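Local coordinates for NLP/P60 family protein (Bacillus cereus ATCC 10987, PDB 3H41) that probably hydrolyses gamma-D-glutamyl-L-lysine bonds in murein peptides, as a cysteine peptidase of the NlpC/P60 family that releases L-Ala-D-Glu during cell-wall degradation, at residues Ala9-Thr20 and Lys59-Val70; His85-Tyr96 and Lys225-Asp234. All blocks are in the same frame, centred on the assembly; numbering follows the deposited sequence. Where two conformers were deposited one is given.

Contact 1. Residues Ala9-Thr20 and Lys59-Val70. With ALA (alanine), chain B.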
loop_
_atom_site.group_PDB
_atom_site.type_symbol
_atom_site.label_atom_id
_atom_site.label_comp_id
_atom_site.label_asym_id
_atom_site.label_seq_id
_atom_site.Cartn_x
_atom_site.Cartn_y
_atom_site.Cartn_z
ATOM N N ALA A 9 12.475 7.886 11.245
ATOM C CA ALA A 9 11.941 8.960 10.445
ATOM C C ALA A 9 10.556 8.559 9.971
ATOM O O ALA A 9 10.143 7.408 10.128
ATOM C CB ALA A 9 12.870 9.309 9.286
ATOM N N PHE A 10 9.856 9.526 9.406
ATOM C CA PHE A 10 8.486 9.328 8.925
ATOM C C PHE A 10 8.323 9.787 7.482
ATOM O O PHE A 10 8.839 10.819 7.093
ATOM C CB PHE A 10 7.528 10.089 9.847
ATOM C CG PHE A 10 7.533 9.541 11.261
ATOM C CD1 PHE A 10 6.737 8.460 11.611
ATOM C CD2 PHE A 10 8.411 10.035 12.182
ATOM C CE1 PHE A 10 6.769 7.917 12.895
ATOM C CE2 PHE A 10 8.455 9.503 13.467
ATOM C CZ PHE A 10 7.639 8.444 13.818
ATOM N N ILE A 11 7.531 9.056 6.714
ATOM C CA ILE A 11 7.193 9.470 5.349
ATOM C C ILE A 11 6.440 10.799 5.335
ATOM O O ILE A 11 5.446 10.946 6.038
ATOM C CB ILE A 11 6.342 8.380 4.654
ATOM C CG1 ILE A 11 7.061 7.039 4.707
ATOM C CG2 ILE A 11 5.984 8.787 3.216
ATOM C CD1 ILE A 11 8.419 6.974 4.053
ATOM N N ASP A 12 6.911 11.738 4.508
ATOM C CA ASP A 12 6.431 13.118 4.499
ATOM C C ASP A 12 5.706 13.441 3.198
ATOM O O ASP A 12 5.407 14.594 2.943
ATOM C CB ASP A 12 7.588 14.104 4.771
ATOM C CG ASP A 12 7.096 15.530 5.105
ATOM O OD1 ASP A 12 6.139 15.659 5.876
ATOM O OD2 ASP A 12 7.648 16.526 4.572
ATOM N N VAL A 13 5.388 12.408 2.396
ATOM C CA VAL A 13 4.667 12.609 1.148
ATOM C C VAL A 13 3.498 11.648 1.152
ATOM O O VAL A 13 3.437 10.694 1.969
ATOM C CB VAL A 13 5.599 12.422 -0.133
ATOM C CG1 VAL A 13 6.550 13.609 -0.257
ATOM C CG2 VAL A 13 6.360 11.090 -0.100
ATOM N N SER A 14 2.544 11.877 0.260
ATOM C CA SER A 14 1.341 11.015 0.259
ATOM C C SER A 14 1.745 9.546 0.112
ATOM O O SER A 14 1.298 8.684 0.876
ATOM C CB SER A 14 0.355 11.431 -0.810
ATOM O OG SER A 14 0.990 11.418 -2.083
ATOM N N ALA A 15 2.620 9.273 -0.838
ATOM C CA ALA A 15 3.272 7.983 -0.903
ATOM C C ALA A 15 4.696 8.100 -1.476
ATOM O O ALA A 15 4.937 8.812 -2.482
ATOM C CB ALA A 15 2.415 6.955 -1.654
ATOM N N ALA A 16 5.642 7.498 -0.749
ATOM C CA ALA A 16 7.043 7.409 -1.183
ATOM C C ALA A 16 7.292 6.083 -1.889
ATOM O O ALA A 16 6.910 5.032 -1.413
ATOM C CB ALA A 16 8.006 7.543 -0.019
ATOM N N THR A 17 8.024 6.155 -2.995
ATOM C CA THR A 17 8.383 4.982 -3.767
ATOM C C THR A 17 9.826 4.644 -3.432
ATOM O O THR A 17 10.695 5.522 -3.483
ATOM C CB THR A 17 8.219 5.328 -5.240
ATOM O OG1 THR A 17 6.841 5.667 -5.463
ATOM C CG2 THR A 17 8.597 4.136 -6.136
ATOM N N LEU A 18 10.042 3.389 -3.036
ATOM C CA LEU A 18 11.345 2.900 -2.679
ATOM C C LEU A 18 11.969 2.103 -3.841
ATOM O O LEU A 18 11.329 1.235 -4.448
ATOM C CB LEU A 18 11.252 2.025 -1.431
ATOM C CG LEU A 18 11.203 2.826 -0.105
ATOM C CD1 LEU A 18 9.901 3.589 0.032
ATOM C CD2 LEU A 18 11.402 1.827 1.048
ATOM N N TRP A 19 13.228 2.400 -4.100
ATOM C CA TRP A 19 13.978 1.886 -5.275
ATOM C C TRP A 19 14.970 0.813 -4.821
ATOM O O TRP A 19 15.423 0.850 -3.682
ATOM C CB TRP A 19 14.705 3.042 -5.999
ATOM C CG TRP A 19 13.717 3.985 -6.619
ATOM C CD1 TRP A 19 12.918 4.852 -5.944
ATOM C CD2 TRP A 19 13.327 4.092 -8.008
ATOM N NE1 TRP A 19 12.085 5.504 -6.795
ATOM C CE2 TRP A 19 12.313 5.073 -8.075
ATOM C CE3 TRP A 19 13.769 3.500 -9.202
ATOM C CZ2 TRP A 19 11.698 5.456 -9.289
ATOM C CZ3 TRP A 19 13.158 3.858 -10.387
ATOM C CH2 TRP A 19 12.145 4.848 -10.432
ATOM N N THR A 20 15.312 -0.118 -5.716
ATOM C CA THR A 20 16.277 -1.151 -5.411
ATOM C C THR A 20 17.689 -0.578 -5.379
ATOM O O THR A 20 18.574 -1.201 -4.859
ATOM C CB THR A 20 16.245 -2.277 -6.461
ATOM O OG1 THR A 20 16.455 -1.706 -7.766
ATOM C CG2 THR A 20 14.899 -3.009 -6.394
ATOM N N LYS A 59 13.544 -2.334 -10.621
ATOM C CA LYS A 59 13.836 -0.986 -10.140
ATOM C C LYS A 59 13.253 -0.618 -8.780
ATOM O O LYS A 59 13.817 0.248 -8.115
ATOM C CB LYS A 59 13.406 0.066 -11.148
ATOM C CG LYS A 59 14.277 0.096 -12.397
ATOM C CD LYS A 59 15.654 0.721 -12.069
ATOM C CE LYS A 59 16.695 0.368 -13.126
ATOM N NZ LYS A 59 17.239 -0.969 -12.862
ATOM N N LEU A 60 12.106 -1.196 -8.436
ATOM C CA LEU A 60 11.321 -0.818 -7.255
ATOM C C LEU A 60 11.176 -1.915 -6.206
ATOM O O LEU A 60 11.194 -3.111 -6.499
ATOM C CB LEU A 60 9.917 -0.391 -7.673
ATOM C CG LEU A 60 9.789 0.741 -8.697
ATOM C CD1 LEU A 60 8.293 1.139 -8.957
ATOM C CD2 LEU A 60 10.649 1.978 -8.340
ATOM N N GLU A 61 10.966 -1.466 -4.976
ATOM C CA GLU A 61 10.812 -2.339 -3.829
ATOM C C GLU A 61 9.404 -2.316 -3.291
ATOM O O GLU A 61 8.777 -3.354 -3.169
ATOM C CB GLU A 61 11.776 -1.892 -2.734
ATOM C CG GLU A 61 13.239 -2.108 -3.072
ATOM C CD GLU A 61 13.672 -3.565 -2.957
ATOM O OE1 GLU A 61 12.815 -4.494 -2.960
ATOM O OE2 GLU A 61 14.899 -3.779 -2.865
ATOM N N THR A 62 8.926 -1.122 -2.935
ATOM C CA THR A 62 7.622 -0.975 -2.322
ATOM C C THR A 62 7.242 0.502 -2.310
ATOM O O THR A 62 7.960 1.332 -2.832
ATOM C CB THR A 62 7.577 -1.547 -0.886
ATOM O OG1 THR A 62 6.208 -1.604 -0.420
ATOM C CG2 THR A 62 8.464 -0.721 0.061
ATOM N N GLN A 63 6.099 0.814 -1.742
ATOM C CA GLN A 63 5.777 2.195 -1.460
ATOM C C GLN A 63 5.333 2.294 -0.025
ATOM O O GLN A 63 4.777 1.324 0.509
ATOM C CB GLN A 63 4.660 2.695 -2.374
ATOM C CG GLN A 63 5.062 2.879 -3.873
ATOM C CD GLN A 63 3.891 3.363 -4.697
ATOM O OE1 GLN A 63 2.745 2.919 -4.484
ATOM N NE2 GLN A 63 4.144 4.311 -5.609
ATOM N N ALA A 64 5.587 3.450 0.601
ATOM C CA ALA A 64 5.208 3.691 1.999
ATOM C C ALA A 64 4.366 4.940 2.050
ATOM O O ALA A 64 4.662 5.919 1.343
ATOM C CB ALA A 64 6.450 3.837 2.878
ATOM N N LEU A 65 3.316 4.916 2.867
ATOM C CA LEU A 65 2.388 6.055 2.924
ATOM C C LEU A 65 2.779 7.160 3.920
ATOM O O LEU A 65 3.448 6.899 4.922
ATOM C CB LEU A 65 0.979 5.581 3.278
ATOM C CG LEU A 65 0.339 4.488 2.397
ATOM C CD1 LEU A 65 -1.115 4.163 2.842
ATOM C CD2 LEU A 65 0.419 4.879 0.915
ATOM N N LEU A 66 2.284 8.374 3.658
ATOM C CA LEU A 66 2.362 9.498 4.577
ATOM C C LEU A 66 2.207 9.028 6.020
ATOM O O LEU A 66 1.253 8.305 6.358
ATOM C CB LEU A 66 1.278 10.518 4.253
ATOM C CG LEU A 66 1.302 11.766 5.136
ATOM C CD1 LEU A 66 2.406 12.675 4.691
ATOM C CD2 LEU A 66 -0.109 12.455 5.076
ATOM N N GLY A 67 3.157 9.423 6.860
ATOM C CA GLY A 67 3.138 9.059 8.269
ATOM C C GLY A 67 3.691 7.709 8.672
ATOM O O GLY A 67 3.879 7.459 9.871
ATOM N N GLN A 68 3.936 6.813 7.707
ATOM C CA GLN A 68 4.499 5.508 8.017
ATOM C C GLN A 68 5.922 5.703 8.554
ATOM O O GLN A 68 6.649 6.614 8.101
ATOM C CB GLN A 68 4.484 4.607 6.771
ATOM C CG GLN A 68 4.652 3.123 7.042
ATOM C CD GLN A 68 4.044 2.212 5.943
ATOM O OE1 GLN A 68 3.574 2.675 4.868
ATOM N NE2 GLN A 68 4.032 0.909 6.230
ATOM N N GLU A 69 6.275 4.897 9.564
ATOM C CA GLU A 69 7.580 5.008 10.209
ATOM C C GLU A 69 8.601 4.149 9.465
ATOM O O GLU A 69 8.282 3.059 9.001
ATOM C CB GLU A 69 7.512 4.534 11.647
ATOM C CG GLU A 69 8.773 4.856 12.453
ATOM C CD GLU A 69 8.623 4.510 13.944
ATOM O OE1 GLU A 69 7.548 4.787 14.525
ATOM O OE2 GLU A 69 9.579 3.971 14.534
ATOM N N VAL A 70 9.824 4.651 9.383
ATOM C CA VAL A 70 10.907 3.926 8.787
ATOM C C VAL A 70 12.142 4.012 9.708
ATOM O O VAL A 70 12.259 4.949 10.507
ATOM C CB VAL A 70 11.292 4.473 7.361
ATOM C CG1 VAL A 70 10.036 4.547 6.425
ATOM C CG2 VAL A 70 12.029 5.812 7.434
HETATM N N ALA B . 8.147 -5.923 -3.766
HETATM C CA ALA B . 7.260 -5.872 -5.011
HETATM C C ALA B . 6.989 -7.279 -5.531
HETATM O O ALA B . 7.811 -8.185 -5.340
HETATM C CB ALA B . 7.920 -5.053 -6.117
HETATM O O HOH W 1 18.322 -1.290 -9.620
#
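Leu60, with CG anti to its carbonyl carbon (chi1 -56°) and chi2 extended, lays CD2 over the face of Trp19, whose own chi1 of -67° turns the indole back alongside it. Leu60 CD2 stands 3.4 Å from the centroid of the six-membered ring of Trp19, 9° off the normal, a CH-pi contact that suits a methyl against a flat ring. Beside it Thr17 and Gln63 form a non-hydrogen-bonded pair of the antiparallel strands 15-19 and 60-65. Their side chains run together, and Gln63 NE2 donates to Thr17 OG1 at 3.0 Å in the plane of its amide, while Gln63 OE1 accepts from Thr209 N. At the other end a type II turn, Leu65 to Gln68, puts Gly67 at positive phi, where glycine fits, and Gly67 N binds Ile11 O at 2.9 Å. Ile11 fills the bend between the paired regions, CG1 being 3.7 Å from Ala64 CB and CD1 3.8 Å from Val70 CG1. Backbone bonding thus fixes the SH3-like domain's strand 60-65 from one side, and at Glu61 its carbonyl serves the substrate: Glu61 O accepts from the bound alanine N at 2.7 Å, consistent with recognition of a free amino terminus.

Contact 2. Residues His85-Tyr96 and Lys225-Asp234. With ALA (alanine), chain B; DGL (D-glutamic acid), chain C.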
loop_
_atom_site.group_PDB
_atom_site.type_symbol
_atom_site.label_atom_id
_atom_site.label_comp_id
_atom_site.label_asym_id
_atom_site.label_seq_id
_atom_site.Cartn_x
_atom_site.Cartn_y
_atom_site.Cartn_z
ATOM N N HIS A 85 8.548 0.045 8.363
ATOM C CA HIS A 85 7.920 -0.722 9.425
ATOM C C HIS A 85 6.507 -1.063 8.944
ATOM O O HIS A 85 5.835 -0.247 8.282
ATOM C CB HIS A 85 7.796 0.116 10.706
ATOM C CG HIS A 85 9.108 0.548 11.306
ATOM N ND1 HIS A 85 9.202 1.056 12.590
ATOM C CD2 HIS A 85 10.368 0.539 10.816
ATOM C CE1 HIS A 85 10.466 1.338 12.858
ATOM N NE2 HIS A 85 11.192 1.055 11.791
ATOM N N GLY A 86 6.071 -2.264 9.276
ATOM C CA GLY A 86 4.700 -2.672 9.006
ATOM C C GLY A 86 4.499 -3.330 7.665
ATOM O O GLY A 86 3.366 -3.628 7.292
ATOM N N GLN A 87 5.605 -3.591 6.963
ATOM C CA GLN A 87 5.579 -4.323 5.721
ATOM C C GLN A 87 6.462 -5.545 5.865
ATOM O O GLN A 87 7.656 -5.508 5.565
ATOM C CB GLN A 87 6.004 -3.419 4.565
ATOM C CG GLN A 87 4.976 -2.309 4.287
ATOM C CD GLN A 87 5.227 -1.595 2.966
ATOM O OE1 GLN A 87 6.138 -1.960 2.213
ATOM N NE2 GLN A 87 4.440 -0.546 2.695
ATOM N N PRO A 88 5.886 -6.639 6.371
ATOM C CA PRO A 88 6.754 -7.793 6.678
ATOM C C PRO A 88 7.416 -8.434 5.452
ATOM O O PRO A 88 6.820 -8.496 4.370
ATOM C CB PRO A 88 5.798 -8.777 7.345
ATOM C CG PRO A 88 4.687 -7.923 7.885
ATOM C CD PRO A 88 4.509 -6.867 6.830
ATOM N N THR A 89 8.671 -8.835 5.618
ATOM C CA THR A 89 9.405 -9.525 4.576
ATOM C C THR A 89 10.465 -10.418 5.233
ATOM O O THR A 89 11.055 -10.025 6.238
ATOM C CB THR A 89 10.095 -8.549 3.609
ATOM O OG1 THR A 89 11.029 -9.265 2.785
ATOM C CG2 THR A 89 10.779 -7.373 4.350
ATOM N N PRO A 90 10.697 -11.612 4.674
ATOM C CA PRO A 90 11.813 -12.431 5.185
ATOM C C PRO A 90 13.184 -11.808 4.938
ATOM O O PRO A 90 14.161 -12.287 5.503
ATOM C CB PRO A 90 11.701 -13.749 4.394
ATOM C CG PRO A 90 10.921 -13.407 3.177
ATOM C CD PRO A 90 9.966 -12.286 3.598
ATOM N N ARG A 91 13.265 -10.789 4.086
ATOM C CA ARG A 91 14.545 -10.128 3.761
ATOM C C ARG A 91 15.148 -9.340 4.934
ATOM O O ARG A 91 16.369 -9.114 4.985
ATOM C CB ARG A 91 14.361 -9.213 2.528
ATOM C CG ARG A 91 13.843 -9.977 1.299
ATOM C CD ARG A 91 13.363 -9.007 0.201
ATOM N NE ARG A 91 14.448 -8.136 -0.231
ATOM C CZ ARG A 91 14.301 -7.040 -0.973
ATOM N NH1 ARG A 91 13.095 -6.649 -1.391
ATOM N NH2 ARG A 91 15.370 -6.338 -1.313
ATOM N N ASN A 92 14.310 -8.902 5.866
ATOM C CA ASN A 92 14.739 -8.043 6.958
ATOM C C ASN A 92 13.715 -8.048 8.075
ATOM O O ASN A 92 12.533 -7.802 7.859
ATOM C CB ASN A 92 14.970 -6.607 6.504
ATOM C CG ASN A 92 15.711 -5.775 7.558
ATOM O OD1 ASN A 92 15.139 -5.356 8.546
ATOM N ND2 ASN A 92 16.980 -5.526 7.327
ATOM N N GLU A 93 14.202 -8.291 9.285
ATOM C CA GLU A 93 13.299 -8.482 10.391
ATOM C C GLU A 93 12.707 -7.162 10.907
ATOM O O GLU A 93 11.699 -7.191 11.596
ATOM C CB GLU A 93 13.979 -9.325 11.491
ATOM C CG GLU A 93 14.209 -10.778 11.024
ATOM C CD GLU A 93 14.828 -11.686 12.086
ATOM O OE1 GLU A 93 15.092 -11.205 13.215
ATOM O OE2 GLU A 93 15.046 -12.883 11.777
ATOM N N GLU A 94 13.276 -6.014 10.523
ATOM C CA GLU A 94 12.777 -4.721 11.012
ATOM C C GLU A 94 11.797 -4.033 10.064
ATOM O O GLU A 94 10.955 -3.256 10.491
ATOM C CB GLU A 94 13.931 -3.761 11.280
ATOM C CG GLU A 94 13.494 -2.519 12.071
ATOM C CD GLU A 94 14.661 -1.714 12.645
ATOM O OE1 GLU A 94 15.840 -2.097 12.430
ATOM O OE2 GLU A 94 14.382 -0.692 13.311
ATOM N N GLY A 95 11.919 -4.296 8.773
ATOM C CA GLY A 95 11.058 -3.632 7.801
ATOM C C GLY A 95 11.481 -3.900 6.368
ATOM O O GLY A 95 12.513 -4.530 6.122
ATOM N N TYR A 96 10.687 -3.377 5.438
ATOM C CA TYR A 96 10.901 -3.591 4.011
ATOM C C TYR A 96 11.947 -2.633 3.516
ATOM O O TYR A 96 11.814 -1.421 3.686
ATOM C CB TYR A 96 9.590 -3.421 3.197
ATOM C CG TYR A 96 9.630 -4.259 1.943
ATOM C CD1 TYR A 96 10.378 -3.859 0.857
ATOM C CD2 TYR A 96 8.963 -5.483 1.857
ATOM C CE1 TYR A 96 10.446 -4.610 -0.263
ATOM C CE2 TYR A 96 9.044 -6.261 0.707
ATOM C CZ TYR A 96 9.803 -5.805 -0.354
ATOM O OH TYR A 96 9.956 -6.513 -1.522
ATOM N N LYS A 225 -4.339 -5.013 5.704
ATOM C CA LYS A 225 -3.730 -4.149 6.697
ATOM C C LYS A 225 -4.709 -3.092 7.197
ATOM O O LYS A 225 -4.764 -2.797 8.410
ATOM C CB LYS A 225 -2.494 -3.472 6.138
ATOM C CG LYS A 225 -1.795 -2.642 7.206
ATOM C CD LYS A 225 -0.302 -2.703 7.176
ATOM C CE LYS A 225 0.310 -1.717 8.177
ATOM N NZ LYS A 225 1.607 -1.114 7.702
ATOM N N SER A 226 -5.508 -2.576 6.267
ATOM C CA SER A 226 -6.534 -1.556 6.582
ATOM C C SER A 226 -7.662 -2.079 7.450
ATOM O O SER A 226 -8.433 -1.283 8.013
ATOM C CB SER A 226 -7.094 -0.957 5.292
ATOM O OG SER A 226 -7.937 -1.854 4.565
ATOM N N HIS A 227 -7.781 -3.404 7.533
ATOM C CA HIS A 227 -8.763 -4.085 8.367
ATOM C C HIS A 227 -8.098 -4.792 9.560
ATOM O O HIS A 227 -8.676 -5.736 10.160
ATOM C CB HIS A 227 -9.572 -5.081 7.520
ATOM C CG HIS A 227 -10.524 -4.412 6.583
ATOM N ND1 HIS A 227 -11.726 -3.885 7.006
ATOM C CD2 HIS A 227 -10.432 -4.124 5.261
ATOM C CE1 HIS A 227 -12.358 -3.350 5.975
ATOM N NE2 HIS A 227 -11.591 -3.466 4.906
ATOM N N GLY A 228 -6.904 -4.330 9.906
ATOM C CA GLY A 228 -6.206 -4.753 11.145
ATOM C C GLY A 228 -5.372 -6.029 11.069
ATOM O O GLY A 228 -4.886 -6.519 12.083
ATOM N N ILE A 229 -5.195 -6.569 9.875
ATOM C CA ILE A 229 -4.447 -7.848 9.705
ATOM C C ILE A 229 -3.217 -7.591 8.838
ATOM O O ILE A 229 -3.329 -7.275 7.659
ATOM C CB ILE A 229 -5.339 -8.938 9.096
ATOM C CG1 ILE A 229 -6.565 -9.168 9.973
ATOM C CG2 ILE A 229 -4.520 -10.232 8.884
ATOM C CD1 ILE A 229 -7.520 -10.193 9.462
ATOM N N THR A 230 -2.037 -7.691 9.440
ATOM C CA THR A 230 -0.804 -7.399 8.730
ATOM C C THR A 230 -0.290 -8.701 8.131
ATOM O O THR A 230 -0.017 -9.656 8.869
ATOM C CB THR A 230 0.226 -6.800 9.678
ATOM O OG1 THR A 230 -0.309 -5.580 10.202
ATOM C CG2 THR A 230 1.516 -6.507 8.917
ATOM N N ILE A 231 -0.266 -8.750 6.798
ATOM C CA ILE A 231 0.242 -9.892 6.048
ATOM C C ILE A 231 1.527 -9.409 5.365
ATOM O O ILE A 231 1.757 -8.234 5.305
ATOM C CB ILE A 231 -0.819 -10.448 5.039
ATOM C CG1 ILE A 231 -0.962 -9.559 3.791
ATOM C CG2 ILE A 231 -2.182 -10.570 5.728
ATOM C CD1 ILE A 231 -2.023 -10.055 2.761
ATOM N N PRO A 232 2.384 -10.321 4.888
ATOM C CA PRO A 232 3.622 -9.901 4.225
ATOM C C PRO A 232 3.354 -9.016 3.012
ATOM O O PRO A 232 2.290 -9.105 2.398
ATOM C CB PRO A 232 4.282 -11.222 3.808
ATOM C CG PRO A 232 3.697 -12.238 4.744
ATOM C CD PRO A 232 2.282 -11.780 5.001
ATOM N N ARG A 233 4.303 -8.156 2.692
ATOM C CA ARG A 233 4.184 -7.287 1.546
ATOM C C ARG A 233 4.145 -8.020 0.195
ATOM O O ARG A 233 3.385 -7.630 -0.680
ATOM C CB ARG A 233 5.318 -6.259 1.549
ATOM C CG ARG A 233 5.477 -5.447 0.290
ATOM C CD ARG A 233 4.334 -4.599 0.071
ATOM N NE ARG A 233 4.345 -3.821 -1.185
ATOM C CZ ARG A 233 4.016 -4.266 -2.397
ATOM N NH1 ARG A 233 3.783 -5.542 -2.632
ATOM N NH2 ARG A 233 3.942 -3.406 -3.397
ATOM N N ASP A 234 4.976 -9.054 0.028
ATOM C CA ASP A 234 5.156 -9.697 -1.271
ATOM C C ASP A 234 4.356 -11.004 -1.428
ATOM O O ASP A 234 3.968 -11.659 -0.452
ATOM C CB ASP A 234 6.648 -9.942 -1.525
ATOM C CG ASP A 234 7.445 -8.651 -1.765
ATOM O OD1 ASP A 234 6.868 -7.640 -2.143
ATOM O OD2 ASP A 234 8.674 -8.649 -1.573
HETATM N N ALA B . 8.147 -5.923 -3.766
HETATM C CA ALA B . 7.260 -5.872 -5.011
HETATM C C ALA B . 6.989 -7.279 -5.531
HETATM O O ALA B . 7.811 -8.185 -5.340
HETATM C CB ALA B . 7.920 -5.053 -6.117
HETATM N N DGL C . 5.847 -7.475 -6.193
HETATM C CA DGL C . 5.567 -8.772 -6.814
HETATM C C DGL C . 5.425 -9.855 -5.786
HETATM O O DGL C . 5.693 -11.035 -6.049
HETATM C CB DGL C . 4.291 -8.678 -7.667
HETATM C CG DGL C . 3.994 -9.942 -8.497
HETATM C CD DGL C . 5.182 -10.534 -9.252
HETATM O OE1 DGL C . 5.206 -10.368 -10.485
HETATM O OE2 DGL C . 6.072 -11.204 -8.659
HETATM O OXT DGL C . 4.976 -9.584 -4.665
HETATM O O HOH W 2 1.929 -0.991 4.652
HETATM O O HOH W 3 7.099 -9.776 1.898
HETATM O O HOH W 4 9.633 -10.054 0.641
#
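Pro88 and Pro232 bring two irregular loops together with CA atoms 4.5 Å apart, and a straight bond from Arg233 N to Pro88 O (3.0 Å, 166°) lies in the carbonyl plane. This is the interface of the SH3-like domain with the NlpC/P60 catalytic domain, and it forms part of the substrate pocket. Pro88 turns its ring onto a methyl, CG meeting Thr230 CG2 at 3.6 Å; having no N-H, the proline asks for no hydrogen-bond partner there. Farther along, Lys225 reaches across so that NZ donates to Gly86 O from above the carbonyl plane. Gly86, at positive phi, leaves room for the ammonium group.

Arg233 sets CG anti to its backbone N (chi1 169°) and then bends at chi2, and its aliphatic CB and CG pack against Tyr96, with CG 3.7 Å from CE2. The bound alanine CA lies over one face of its guanidinium, which is held by Thr209 and a salt bridge to Asp215. The Tyr96 hydroxyl meets Asp234 with ring and carboxylate planes 84° apart, while Arg91 NH1, its main partner being Glu61, gives the same OH a weak bond. A phenol suits this place because it can donate to the acid. Water joins Asp234 OD2 to Thr89 OG1, which also forms an ST turn by accepting from Arg91 N. Asp234 divides its oxygens: OD2 takes a very short 2.5 Å bond from Tyr96 OH, and OD1 accepts from the alanine N at 2.7 Å.

Contact 1 is largely buried and belongs to strand pairing, with regular backbone bonds and apolar side chains; contact 2 is partly buried, lies between two domains and relies on loops, polar side chains and waters. Both nevertheless converge on the amino group of the bound alanine, contact 1 with a backbone acceptor and contact 2 with a carboxylate. They also touch directly through segment 85-96: Glu61 OE1 forms a salt bridge with Arg91 NH1 at 2.7 Å, and Thr62 OG1 probably hydrogen-bonds Gln87 OE1. The start of strand 60-65 therefore supplies part of the pocket, while the loops join it to the catalytic domain.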